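Local coordinates for protein phenol hydroxylase component phN (PDB 3U52) that probably hydroxylates phenol and related aromatic compounds with molecular oxygen at a carboxylate-bridged diiron centre, as the oxygenase component of a multicomponent monooxygenase, at residues D59-Y64 with A135-R140. Numbering follows the deposited sequence.
With FE (Fe (III) ion), chain G.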
loop_
_atom_site.group_PDB
_atom_site.type_symbol
_atom_site.label_atom_id
_atom_site.label_comp_id
_atom_site.label_asym_id
_atom_site.label_seq_id
_atom_site.Cartn_x
_atom_site.Cartn_y
_atom_site.Cartn_z
ATOM N N ASP A 59 1.142 -21.573 8.128
ATOM C CA ASP A 59 0.932 -21.207 6.706
ATOM C C ASP A 59 -0.024 -20.014 6.621
ATOM O O ASP A 59 0.280 -19.029 5.969
ATOM C CB ASP A 59 0.394 -22.416 5.876
ATOM C CG ASP A 59 -0.904 -23.018 6.445
ATOM O OD1 ASP A 59 -0.928 -23.439 7.617
ATOM O OD2 ASP A 59 -1.942 -23.079 5.735
ATOM N N ALA A 60 -1.153 -20.113 7.324
ATOM C CA ALA A 60 -2.189 -19.082 7.359
ATOM C C ALA A 60 -1.733 -17.802 8.069
ATOM O O ALA A 60 -2.099 -16.701 7.638
ATOM C CB ALA A 60 -3.386 -19.638 8.075
ATOM N N TYR A 61 -0.930 -17.944 9.143
ATOM C CA TYR A 61 -0.305 -16.779 9.825
ATOM C C TYR A 61 0.573 -15.976 8.827
ATOM O O TYR A 61 0.383 -14.760 8.640
ATOM C CB TYR A 61 0.506 -17.226 11.062
ATOM C CG TYR A 61 1.130 -16.050 11.800
ATOM C CD1 TYR A 61 2.421 -15.589 11.467
ATOM C CD2 TYR A 61 0.410 -15.382 12.782
ATOM C CE1 TYR A 61 2.989 -14.469 12.098
ATOM C CE2 TYR A 61 0.975 -14.241 13.446
ATOM C CZ TYR A 61 2.253 -13.807 13.090
ATOM O OH TYR A 61 2.809 -12.697 13.709
ATOM N N TRP A 62 1.522 -16.643 8.162
ATOM C CA TRP A 62 2.394 -15.993 7.215
ATOM C C TRP A 62 1.620 -15.321 6.109
ATOM O O TRP A 62 1.915 -14.171 5.775
ATOM C CB TRP A 62 3.346 -16.998 6.555
ATOM C CG TRP A 62 4.404 -17.593 7.533
ATOM C CD1 TRP A 62 5.110 -16.948 8.511
ATOM C CD2 TRP A 62 4.854 -18.923 7.526
ATOM N NE1 TRP A 62 6.018 -17.824 9.109
ATOM C CE2 TRP A 62 5.879 -19.041 8.508
ATOM C CE3 TRP A 62 4.559 -20.036 6.711
ATOM C CZ2 TRP A 62 6.533 -20.260 8.765
ATOM C CZ3 TRP A 62 5.223 -21.252 6.974
ATOM C CH2 TRP A 62 6.185 -21.342 7.987
ATOM N N LYS A 63 0.633 -16.033 5.549
ATOM C CA LYS A 63 -0.121 -15.524 4.418
ATOM C C LYS A 63 -0.866 -14.243 4.794
ATOM O O LYS A 63 -0.860 -13.259 4.038
ATOM C CB LYS A 63 -1.133 -16.567 3.955
ATOM C CG LYS A 63 -1.916 -16.179 2.698
ATOM C CD LYS A 63 -3.020 -17.172 2.458
ATOM C CE LYS A 63 -3.888 -16.766 1.239
ATOM N NZ LYS A 63 -5.035 -17.702 1.102
ATOM N N TYR A 64 -1.558 -14.276 5.916
ATOM C CA TYR A 64 -2.369 -13.126 6.276
ATOM C C TYR A 64 -1.551 -11.929 6.761
ATOM O O TYR A 64 -1.874 -10.767 6.457
ATOM C CB TYR A 64 -3.543 -13.565 7.186
ATOM C CG TYR A 64 -4.431 -14.514 6.332
ATOM C CD1 TYR A 64 -5.028 -14.051 5.138
ATOM C CD2 TYR A 64 -4.595 -15.881 6.656
ATOM C CE1 TYR A 64 -5.809 -14.903 4.324
ATOM C CE2 TYR A 64 -5.352 -16.731 5.852
ATOM C CZ TYR A 64 -5.961 -16.241 4.684
ATOM O OH TYR A 64 -6.732 -17.089 3.872
ATOM N N ALA A 135 4.374 -13.379 21.069
ATOM C CA ALA A 135 5.741 -12.848 21.010
ATOM C C ALA A 135 6.116 -12.279 19.633
ATOM O O ALA A 135 6.661 -11.158 19.527
ATOM C CB ALA A 135 6.748 -13.948 21.415
ATOM N N ILE A 136 5.860 -13.032 18.574
ATOM C CA ILE A 136 6.290 -12.533 17.258
ATOM C C ILE A 136 5.367 -11.357 16.796
ATOM O O ILE A 136 5.814 -10.466 16.083
ATOM C CB ILE A 136 6.443 -13.674 16.227
ATOM C CG1 ILE A 136 7.212 -13.189 14.995
ATOM C CG2 ILE A 136 5.064 -14.175 15.869
ATOM C CD1 ILE A 136 7.519 -14.313 13.950
ATOM N N ASP A 137 4.097 -11.321 17.213
ATOM C CA ASP A 137 3.287 -10.096 16.996
ATOM C C ASP A 137 3.854 -8.863 17.695
ATOM O O ASP A 137 3.785 -7.743 17.161
ATOM C CB ASP A 137 1.830 -10.272 17.480
ATOM C CG ASP A 137 1.050 -11.340 16.747
ATOM O OD1 ASP A 137 1.367 -11.796 15.611
ATOM O OD2 ASP A 137 0.052 -11.776 17.371
ATOM N N GLU A 138 4.351 -9.009 18.928
ATOM C CA GLU A 138 4.941 -7.853 19.642
ATOM C C GLU A 138 6.233 -7.391 18.970
ATOM O O GLU A 138 6.511 -6.192 18.937
ATOM C CB GLU A 138 5.227 -8.177 21.101
ATOM C CG GLU A 138 3.999 -8.751 21.791
ATOM C CD GLU A 138 2.902 -7.690 21.988
ATOM O OE1 GLU A 138 1.861 -8.024 22.557
ATOM O OE2 GLU A 138 3.079 -6.517 21.568
ATOM N N LEU A 139 7.027 -8.329 18.465
ATOM C CA LEU A 139 8.157 -7.966 17.646
ATOM C C LEU A 139 7.679 -7.123 16.452
ATOM O O LEU A 139 8.271 -6.116 16.078
ATOM C CB LEU A 139 8.826 -9.234 17.100
ATOM C CG LEU A 139 10.120 -8.911 16.312
ATOM C CD1 LEU A 139 11.152 -8.013 17.119
ATOM C CD2 LEU A 139 10.791 -10.230 15.775
ATOM N N ARG A 140 6.630 -7.576 15.810
ATOM C CA ARG A 140 6.101 -6.814 14.693
ATOM C C ARG A 140 5.735 -5.415 15.131
ATOM O O ARG A 140 6.037 -4.455 14.445
ATOM C CB ARG A 140 4.858 -7.486 14.144
ATOM C CG ARG A 140 4.243 -6.640 13.011
ATOM C CD ARG A 140 3.144 -7.329 12.349
ATOM N NE ARG A 140 1.928 -6.740 12.754
ATOM C CZ ARG A 140 1.144 -6.050 11.951
ATOM N NH1 ARG A 140 1.456 -5.879 10.669
ATOM N NH2 ARG A 140 0.040 -5.532 12.444
HETATM FE FE FE G . 1.656 -4.978 21.022
#
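A chi1 of -179° turns the Tyr61 ring away from its own backbone N and out toward helix 125-155, while Asp137, its CG anti to the carbonyl carbon (chi1 -63°), swings its carboxylate round to meet the phenol. Tyr61 OH donates to Asp137 OD1 at 2.6 Å, a short bond that reaches the oxygen nearly along its C-O axis. Ring and carboxylate lie almost coplanar, 19° apart; Asp137 OD1 sits at the ring edge, 3.3 Å from Tyr61 CE2. Ile136 adds one methyl, its CG2 lying 3.5 Å from Tyr61 OH. The other carboxylate oxygen, Asp137 OD2, is hydrogen-bonded to NE2 of the iron ligand His236 and salt-bridged to Arg235, so the aspartate is a second-shell group of the diiron site. A phenylalanine at Tyr61 would probably leave Asp137 OD1 without this donor and its carboxylate less firmly set against His236. Next along, Glu138 OE2 binds iron at 2.2 Å, with Glu108 and His141 on the same metal. Tyr61 ties helix 58-81 to helix 125-155 here, Arg140 is salt-bridged to Glu69 further along the pair, and helices 105-121 and 220-250 also pack against helix 125-155.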